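Local coordinates for protein mevalonate diphosphate decarboxylase (PDB 3LTO) that probably carries out the ATP-dependent decarboxylation of mevalonate diphosphate to isopentenyl diphosphate, at residues Gln141-Arg144 with Ser149-Arg152; Pro27-Leu32 with Thr207-Ala212; Gln244-Lys247 with Pro252-Tyr255. One frame throughout, in Å; residues are numbered along the deposited sequence.

Contact 1 (Gln141-Arg144 with Ser149-Arg152). With SO4 (sulfate ion), chain C; SO4 (sulfate ion), chain D.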
loop_
_atom_site.group_PDB
_atom_site.type_symbol
_atom_site.label_atom_id
_atom_site.label_comp_id
_atom_site.label_asym_id
_atom_site.label_seq_id
_atom_site.Cartn_x
_atom_site.Cartn_y
_atom_site.Cartn_z
ATOM N N GLN A 141 -2.856 8.452 -5.819
ATOM C CA GLN A 141 -3.335 7.088 -6.044
ATOM C C GLN A 141 -4.098 7.054 -7.364
ATOM O O GLN A 141 -3.937 6.132 -8.162
ATOM C CB GLN A 141 -4.256 6.630 -4.891
ATOM C CG GLN A 141 -5.708 7.126 -5.019
ATOM C CD GLN A 141 -6.569 6.970 -3.760
ATOM O OE1 GLN A 141 -7.751 7.348 -3.761
ATOM N NE2 GLN A 141 -5.989 6.418 -2.688
ATOM N N LEU A 142 -4.922 8.074 -7.592
ATOM C CA LEU A 142 -5.712 8.172 -8.817
ATOM C C LEU A 142 -4.790 8.345 -10.020
ATOM O O LEU A 142 -4.887 7.609 -11.007
ATOM C CB LEU A 142 -6.674 9.365 -8.742
ATOM C CG LEU A 142 -7.894 9.259 -7.821
ATOM C CD1 LEU A 142 -8.639 10.584 -7.805
ATOM C CD2 LEU A 142 -8.809 8.142 -8.317
ATOM N N SER A 143 -3.886 9.318 -9.923
ATOM C CA SER A 143 -2.953 9.597 -11.004
ATOM C C SER A 143 -2.158 8.336 -11.322
ATOM O O SER A 143 -1.806 8.076 -12.468
ATOM C CB SER A 143 -2.012 10.736 -10.592
ATOM O OG SER A 143 -1.351 11.286 -11.715
ATOM N N ARG A 144 -1.883 7.554 -10.287
ATOM C CA ARG A 144 -1.133 6.312 -10.423
ATOM C C ARG A 144 -1.718 5.405 -11.506
ATOM O O ARG A 144 -0.980 4.718 -12.211
ATOM C CB ARG A 144 -1.112 5.587 -9.065
ATOM C CG ARG A 144 -1.103 4.059 -9.121
ATOM C CD ARG A 144 0.256 3.524 -9.479
ATOM N NE ARG A 144 0.278 2.075 -9.702
ATOM C CZ ARG A 144 0.524 1.515 -10.881
ATOM N NH1 ARG A 144 0.750 2.275 -11.942
ATOM N NH2 ARG A 144 0.601 0.199 -10.993
ATOM N N SER A 149 4.584 6.389 -12.861
ATOM C CA SER A 149 5.563 7.406 -12.491
ATOM C C SER A 149 4.958 8.683 -11.926
ATOM O O SER A 149 5.550 9.314 -11.044
ATOM C CB SER A 149 6.410 7.777 -13.703
ATOM O OG SER A 149 6.926 6.615 -14.319
ATOM N N SER A 150 3.784 9.060 -12.421
ATOM C CA SER A 150 3.160 10.300 -11.984
ATOM C C SER A 150 2.813 10.420 -10.502
ATOM O O SER A 150 2.775 11.536 -9.982
ATOM C CB SER A 150 1.910 10.594 -12.822
ATOM O OG SER A 150 0.831 9.770 -12.442
ATOM N N CYS A 151 2.563 9.303 -9.817
ATOM C CA CYS A 151 2.207 9.385 -8.401
ATOM C C CYS A 151 3.328 9.974 -7.564
ATOM O O CYS A 151 3.087 10.520 -6.486
ATOM C CB CYS A 151 1.780 8.012 -7.843
ATOM S SG CYS A 151 3.084 6.798 -7.472
ATOM N N ARG A 152 4.553 9.878 -8.071
ATOM C CA ARG A 152 5.718 10.417 -7.376
ATOM C C ARG A 152 5.854 11.926 -7.523
ATOM O O ARG A 152 6.616 12.560 -6.785
ATOM C CB ARG A 152 6.994 9.768 -7.891
ATOM C CG ARG A 152 7.252 8.390 -7.360
ATOM C CD ARG A 152 8.669 7.983 -7.677
ATOM N NE ARG A 152 8.720 6.917 -8.659
ATOM C CZ ARG A 152 8.987 7.083 -9.947
ATOM N NH1 ARG A 152 9.236 8.286 -10.433
ATOM N NH2 ARG A 152 9.008 6.028 -10.744
HETATM S S SO4 C . 10.573 5.106 -13.443
HETATM O O1 SO4 C . 10.957 4.751 -12.066
HETATM O O2 SO4 C . 9.527 6.131 -13.377
HETATM O O3 SO4 C . 11.755 5.627 -14.144
HETATM O O4 SO4 C . 10.056 3.943 -14.174
HETATM S S SO4 D . 2.304 1.947 -15.580
HETATM O O1 SO4 D . 2.044 1.602 -14.175
HETATM O O2 SO4 D . 1.935 3.348 -15.833
HETATM O O3 SO4 D . 3.736 1.763 -15.869
HETATM O O4 SO4 D . 1.516 1.064 -16.457
#
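Two buried serine hydroxyls, Ser143 OG on the last turns of helix 136-144 and Ser150 OG in the chain that follows it, meet 2.8 Å apart and make the one polar link between the segments. Ser150 OG is also hydrogen-bonded to Ser147 O, while Ser143 OG has weak bonds to Phe114 O and Thr118 OG1 of helix 110-129. Ser143 OG, opposite its own backbone N and beside the carbonyl carbon (chi1 -164°), is turned to Ser150. Beside this pair the contact is plain packing: Arg144 CB lies 4.0 Å from Cys151 CB, and Trp161 of strand 158-162 packs on both residues. The total area buried is small. The chain thus doubles back at the end of the helix, within the N-terminal half of a GHMP-superfamily fold, and the turn at 149-152 is tied by Arg152 N to Ser149 O at 3.2 Å. This return leaves two arginines on anion sites, each occupied by a sulfate that probably came from the crystallisation liquor; such a cluster of donors is consistent with a pocket for the phosphates of the substrates, as in related decarboxylases. Tyr16, Met17, Lys20 and Gly148 supply further bonds to the two ions. Arg152 NH2 points almost straight at O2 of the chain C sulfate, 2.7 Å away at 173°, with that oxygen in the guanidinium plane; Ser149 OG donates to the same O2 at 2.8 Å, so one sulfate oxygen is gripped by both. Arg144, bent at chi2, sends NH1 to O1 of the chain D sulfate at 2.7 Å, at the edge of the guanidinium, while its NH2 bonds to Asn25 O.

Contact 2 (Pro27-Leu32 with Thr207-Ala212)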
loop_
_atom_site.group_PDB
_atom_site.type_symbol
_atom_site.label_atom_id
_atom_site.label_comp_id
_atom_site.label_asym_id
_atom_site.label_seq_id
_atom_site.Cartn_x
_atom_site.Cartn_y
_atom_site.Cartn_z
ATOM N N PRO A 27 3.475 -2.128 -7.512
ATOM C CA PRO A 27 4.808 -2.240 -8.119
ATOM C C PRO A 27 5.588 -3.422 -7.558
ATOM O O PRO A 27 5.502 -3.715 -6.368
ATOM C CB PRO A 27 5.459 -0.901 -7.777
ATOM C CG PRO A 27 4.823 -0.552 -6.442
ATOM C CD PRO A 27 3.372 -0.920 -6.668
ATOM N N ASP A 28 6.344 -4.103 -8.413
ATOM C CA ASP A 28 7.132 -5.244 -7.964
ATOM C C ASP A 28 8.239 -4.789 -7.034
ATOM O O ASP A 28 8.695 -5.539 -6.170
ATOM C CB ASP A 28 7.691 -6.007 -9.162
ATOM C CG ASP A 28 6.656 -6.930 -9.792
ATOM O OD1 ASP A 28 5.443 -6.743 -9.545
ATOM O OD2 ASP A 28 7.052 -7.839 -10.545
ATOM N N ASN A 29 8.683 -3.551 -7.210
ATOM C CA ASN A 29 9.692 -3.026 -6.316
ATOM C C ASN A 29 9.449 -1.554 -6.087
ATOM O O ASN A 29 8.756 -0.899 -6.859
ATOM C CB ASN A 29 11.123 -3.277 -6.835
ATOM C CG ASN A 29 11.386 -2.662 -8.195
ATOM O OD1 ASN A 29 11.350 -3.354 -9.217
ATOM N ND2 ASN A 29 11.657 -1.360 -8.218
ATOM N N SER A 30 9.993 -1.047 -4.993
ATOM C CA SER A 30 9.839 0.350 -4.665
ATOM C C SER A 30 10.627 1.185 -5.660
ATOM O O SER A 30 11.448 0.663 -6.430
ATOM C CB SER A 30 10.357 0.617 -3.253
ATOM O OG SER A 30 9.616 -0.117 -2.298
ATOM N N SER A 31 10.367 2.487 -5.637
ATOM C CA SER A 31 11.059 3.429 -6.501
ATOM C C SER A 31 11.301 4.725 -5.733
ATOM O O SER A 31 10.513 5.099 -4.861
ATOM C CB SER A 31 10.247 3.688 -7.777
ATOM O OG SER A 31 8.943 4.181 -7.496
ATOM N N LEU A 32 12.410 5.390 -6.046
ATOM C CA LEU A 32 12.799 6.644 -5.402
ATOM C C LEU A 32 13.165 7.682 -6.464
ATOM O O LEU A 32 14.002 7.418 -7.334
ATOM C CB LEU A 32 14.009 6.414 -4.492
ATOM C CG LEU A 32 14.608 7.659 -3.843
ATOM C CD1 LEU A 32 13.793 8.046 -2.629
ATOM C CD2 LEU A 32 16.030 7.382 -3.436
ATOM N N THR A 207 14.742 -11.381 -12.070
ATOM C CA THR A 207 15.463 -11.007 -10.855
ATOM C C THR A 207 15.701 -9.499 -10.688
ATOM O O THR A 207 16.388 -9.066 -9.757
ATOM C CB THR A 207 16.833 -11.698 -10.831
ATOM O OG1 THR A 207 17.552 -11.352 -12.025
ATOM C CG2 THR A 207 16.668 -13.233 -10.765
ATOM N N ARG A 208 15.131 -8.711 -11.595
ATOM C CA ARG A 208 15.283 -7.255 -11.590
ATOM C C ARG A 208 14.831 -6.528 -10.307
ATOM O O ARG A 208 15.525 -5.631 -9.813
ATOM C CB ARG A 208 14.567 -6.692 -12.827
ATOM C CG ARG A 208 14.317 -5.201 -12.830
ATOM C CD ARG A 208 15.574 -4.381 -12.594
ATOM N NE ARG A 208 15.187 -3.042 -12.162
ATOM C CZ ARG A 208 15.961 -2.204 -11.484
ATOM N NH1 ARG A 208 17.199 -2.547 -11.145
ATOM N NH2 ARG A 208 15.475 -1.025 -11.118
ATOM N N SER A 209 13.685 -6.913 -9.759
ATOM C CA SER A 209 13.185 -6.272 -8.552
ATOM C C SER A 209 14.051 -6.574 -7.333
ATOM O O SER A 209 14.202 -5.732 -6.451
ATOM C CB SER A 209 11.734 -6.686 -8.294
ATOM O OG SER A 209 10.892 -6.216 -9.336
ATOM N N GLU A 210 14.622 -7.773 -7.273
ATOM C CA GLU A 210 15.491 -8.119 -6.149
ATOM C C GLU A 210 16.676 -7.164 -6.127
ATOM O O GLU A 210 17.056 -6.658 -5.073
ATOM C CB GLU A 210 16.003 -9.556 -6.277
ATOM C CG GLU A 210 15.017 -10.621 -5.838
ATOM C CD GLU A 210 15.246 -11.946 -6.543
ATOM O OE1 GLU A 210 16.414 -12.373 -6.660
ATOM O OE2 GLU A 210 14.255 -12.565 -6.977
ATOM N N ARG A 211 17.262 -6.923 -7.295
ATOM C CA ARG A 211 18.403 -6.018 -7.393
ATOM C C ARG A 211 18.013 -4.577 -7.039
ATOM O O ARG A 211 18.761 -3.870 -6.355
ATOM C CB ARG A 211 18.998 -6.058 -8.808
ATOM C CG ARG A 211 19.624 -7.397 -9.185
ATOM C CD ARG A 211 20.495 -7.271 -10.435
ATOM N NE ARG A 211 19.719 -6.936 -11.627
ATOM C CZ ARG A 211 18.909 -7.778 -12.262
ATOM N NH1 ARG A 211 18.766 -9.015 -11.816
ATOM N NH2 ARG A 211 18.253 -7.389 -13.350
ATOM N N ALA A 212 16.840 -4.150 -7.504
ATOM C CA ALA A 212 16.351 -2.799 -7.239
ATOM C C ALA A 212 16.170 -2.555 -5.743
ATOM O O ALA A 212 16.484 -1.474 -5.237
ATOM C CB ALA A 212 15.026 -2.567 -7.965
HETATM O O HOH W 1 11.870 -2.521 -11.880
#
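Asn29 and Ser209 carry this contact, with Ala212 filling in beside them, where the chain leading into strand 31-47 meets the first turns of helix 208-224. Ser209 OG donates to Asn29 OD1 at 2.9 Å, arriving in the carbonyl plane on a lone pair, with a C=O...O angle of 126°. A water lies 2.8 Å from the same OD1 and has a long, weak bond to Arg208 NE. The other end of the amide is fixed as well: Asn29 ND2 donates to Ser30 O at 2.7 Å, with the acceptor close to the amide plane, and also to Lys15 O. With CG set between its backbone N and carbonyl carbon (chi1 59°), Asn29 brings its amide against the helix, where the methyl of Ala212 rests 3.6 Å from both CG and ND2. Asp28 CB sits 3.2 Å from Ser209 OG, and its carboxylate forms a salt bridge with Lys19. The contact joins the N-terminal domain to the C-terminal one, the two lobes of this GHMP-type enzyme. Lys19 NZ is also hydrogen-bonded to Ser209 OG; that nearby positive charge would probably polarise the serine hydroxyl and strengthen its donation to Asn29. Held at both ends, the amide of Asn29 can hardly flip, so the two domains meet through a directional polar link.

Contact 3 (Gln244-Lys247 with Pro252-Tyr255)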
loop_
_atom_site.group_PDB
_atom_site.type_symbol
_atom_site.label_atom_id
_atom_site.label_comp_id
_atom_site.label_asym_id
_atom_site.label_seq_id
_atom_site.Cartn_x
_atom_site.Cartn_y
_atom_site.Cartn_z
ATOM N N GLN A 244 20.587 -2.750 -19.637
ATOM C CA GLN A 244 21.065 -4.056 -20.073
ATOM C C GLN A 244 19.844 -4.911 -20.417
ATOM O O GLN A 244 19.910 -5.783 -21.283
ATOM C CB GLN A 244 21.885 -4.745 -18.975
ATOM C CG GLN A 244 22.204 -6.199 -19.300
ATOM C CD GLN A 244 23.261 -6.806 -18.390
ATOM O OE1 GLN A 244 24.356 -7.158 -18.843
ATOM N NE2 GLN A 244 22.941 -6.930 -17.100
ATOM N N LEU A 245 18.731 -4.655 -19.734
ATOM C CA LEU A 245 17.494 -5.394 -19.983
ATOM C C LEU A 245 17.041 -5.192 -21.425
ATOM O O LEU A 245 16.634 -6.136 -22.092
ATOM C CB LEU A 245 16.392 -4.925 -19.030
ATOM C CG LEU A 245 15.972 -5.786 -17.832
ATOM C CD1 LEU A 245 17.165 -6.413 -17.141
ATOM C CD2 LEU A 245 15.178 -4.902 -16.871
ATOM N N PHE A 246 17.121 -3.958 -21.906
ATOM C CA PHE A 246 16.707 -3.670 -23.273
ATOM C C PHE A 246 17.533 -4.457 -24.300
ATOM O O PHE A 246 16.984 -5.043 -25.234
ATOM C CB PHE A 246 16.829 -2.165 -23.581
ATOM C CG PHE A 246 16.192 -1.260 -22.550
ATOM C CD1 PHE A 246 14.951 -1.553 -22.009
ATOM C CD2 PHE A 246 16.830 -0.082 -22.154
ATOM C CE1 PHE A 246 14.346 -0.690 -21.083
ATOM C CE2 PHE A 246 16.241 0.786 -21.233
ATOM C CZ PHE A 246 14.990 0.481 -20.694
ATOM N N LYS A 247 18.848 -4.489 -24.126
ATOM C CA LYS A 247 19.695 -5.186 -25.091
ATOM C C LYS A 247 19.834 -6.693 -24.909
ATOM O O LYS A 247 20.514 -7.351 -25.702
ATOM C CB LYS A 247 21.088 -4.547 -25.138
ATOM C CG LYS A 247 21.955 -4.804 -23.923
ATOM C CD LYS A 247 23.342 -4.192 -24.104
ATOM C CE LYS A 247 24.288 -4.593 -22.982
ATOM N NZ LYS A 247 25.574 -3.855 -23.063
ATOM N N PRO A 252 16.983 -7.513 -29.113
ATOM C CA PRO A 252 17.855 -6.477 -28.551
ATOM C C PRO A 252 17.741 -5.085 -29.170
ATOM O O PRO A 252 17.745 -4.927 -30.389
ATOM C CB PRO A 252 19.249 -7.068 -28.742
ATOM C CG PRO A 252 19.005 -8.535 -28.555
ATOM C CD PRO A 252 17.736 -8.761 -29.346
ATOM N N PHE A 253 17.623 -4.077 -28.312
ATOM C CA PHE A 253 17.564 -2.690 -28.756
ATOM C C PHE A 253 18.298 -1.878 -27.704
ATOM O O PHE A 253 18.483 -2.336 -26.576
ATOM C CB PHE A 253 16.120 -2.192 -28.929
ATOM C CG PHE A 253 15.305 -2.199 -27.667
ATOM C CD1 PHE A 253 14.749 -3.383 -27.179
ATOM C CD2 PHE A 253 15.066 -1.015 -26.976
ATOM C CE1 PHE A 253 13.963 -3.384 -26.017
ATOM C CE2 PHE A 253 14.281 -1.007 -25.812
ATOM C CZ PHE A 253 13.730 -2.196 -25.337
ATOM N N SER A 254 18.739 -0.683 -28.063
ATOM C CA SER A 254 19.473 0.119 -27.104
ATOM C C SER A 254 19.353 1.611 -27.355
ATOM O O SER A 254 19.397 2.056 -28.501
ATOM C CB SER A 254 20.948 -0.289 -27.132
ATOM O OG SER A 254 21.733 0.541 -26.298
ATOM N N TYR A 255 19.188 2.374 -26.274
ATOM C CA TYR A 255 19.102 3.827 -26.365
ATOM C C TYR A 255 20.520 4.349 -26.256
ATOM O O TYR A 255 20.842 5.434 -26.739
ATOM C CB TYR A 255 18.278 4.399 -25.213
ATOM C CG TYR A 255 16.852 3.920 -25.204
ATOM C CD1 TYR A 255 15.940 4.372 -26.158
ATOM C CD2 TYR A 255 16.415 3.010 -24.246
ATOM C CE1 TYR A 255 14.627 3.932 -26.155
ATOM C CE2 TYR A 255 15.105 2.561 -24.233
ATOM C CZ TYR A 255 14.217 3.026 -25.188
ATOM O OH TYR A 255 12.928 2.582 -25.170
#
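An aromatic cluster of Phe246, Phe253 and Tyr255 fastens the end of helix 228-247 to the chain that leaves it on the way to helix 258-274, in the C-terminal domain. Phe246 is the middle member and meets its two partners differently. Tyr255 presents an edge to its face in an offset edge-to-face pair: the planes are nearly perpendicular at 88°, the centroids lie 5.3 Å apart, and Tyr255 CE2 comes within 3.7 Å of Phe246 CE2, over the rim of the Phe246 ring. Phe253 instead lies obliquely against it, with the ring planes 31° apart. What Phe253 offers its face to is the methylene of Phe246, in a CH-pi contact that puts CB 3.7 Å from the ring centroid. The ring gets there because Phe253 CG sits between its backbone N and carbonyl carbon (chi1 62°), which swings the group back over the helix end. The backbones join as well: Phe253 N donates to Phe246 O at 3.3 Å, nearly straight at the hydrogen but from well above the carbonyl plane, not along a lone pair. On the outer side, Pro252 CB packs 3.3 Å from Lys247 O. Helix 192-198 lies against the cluster, with Ala195 touching all three side chains, and His243, one turn earlier, adds another edge-to-face pair to Phe246. Tyr255 OH is hydrogen-bonded to Ile190 O, which satisfies the polar end of a buried residue and holds the tip of the ring in place. The links across this turn are thus largely apolar, one ring edge on a face and one methylene on a face, with a single long backbone bond tilted off the carbonyl plane.

Contact 1 is the most buried of the three and lies nearest the middle of the chain; contacts 2 and 3 are only partly buried, with contact 3 furthest out. Contacts 1 and 3 each fold a chain back on the helix it has just left, in the N-terminal and C-terminal domains respectively, whereas contact 2 bridges the domains. Contact 1 touches contact 2 where Arg152 NE probably bonds to Ser31 OG, and contact 2 touches contact 3 through Leu245 packed on Arg208 and Arg211 between consecutive helices. Contacts 1 and 3 do not meet. Hydroxyls and anion-binding arginines mark the first, a serine-amide link the second, and aromatic rings the third.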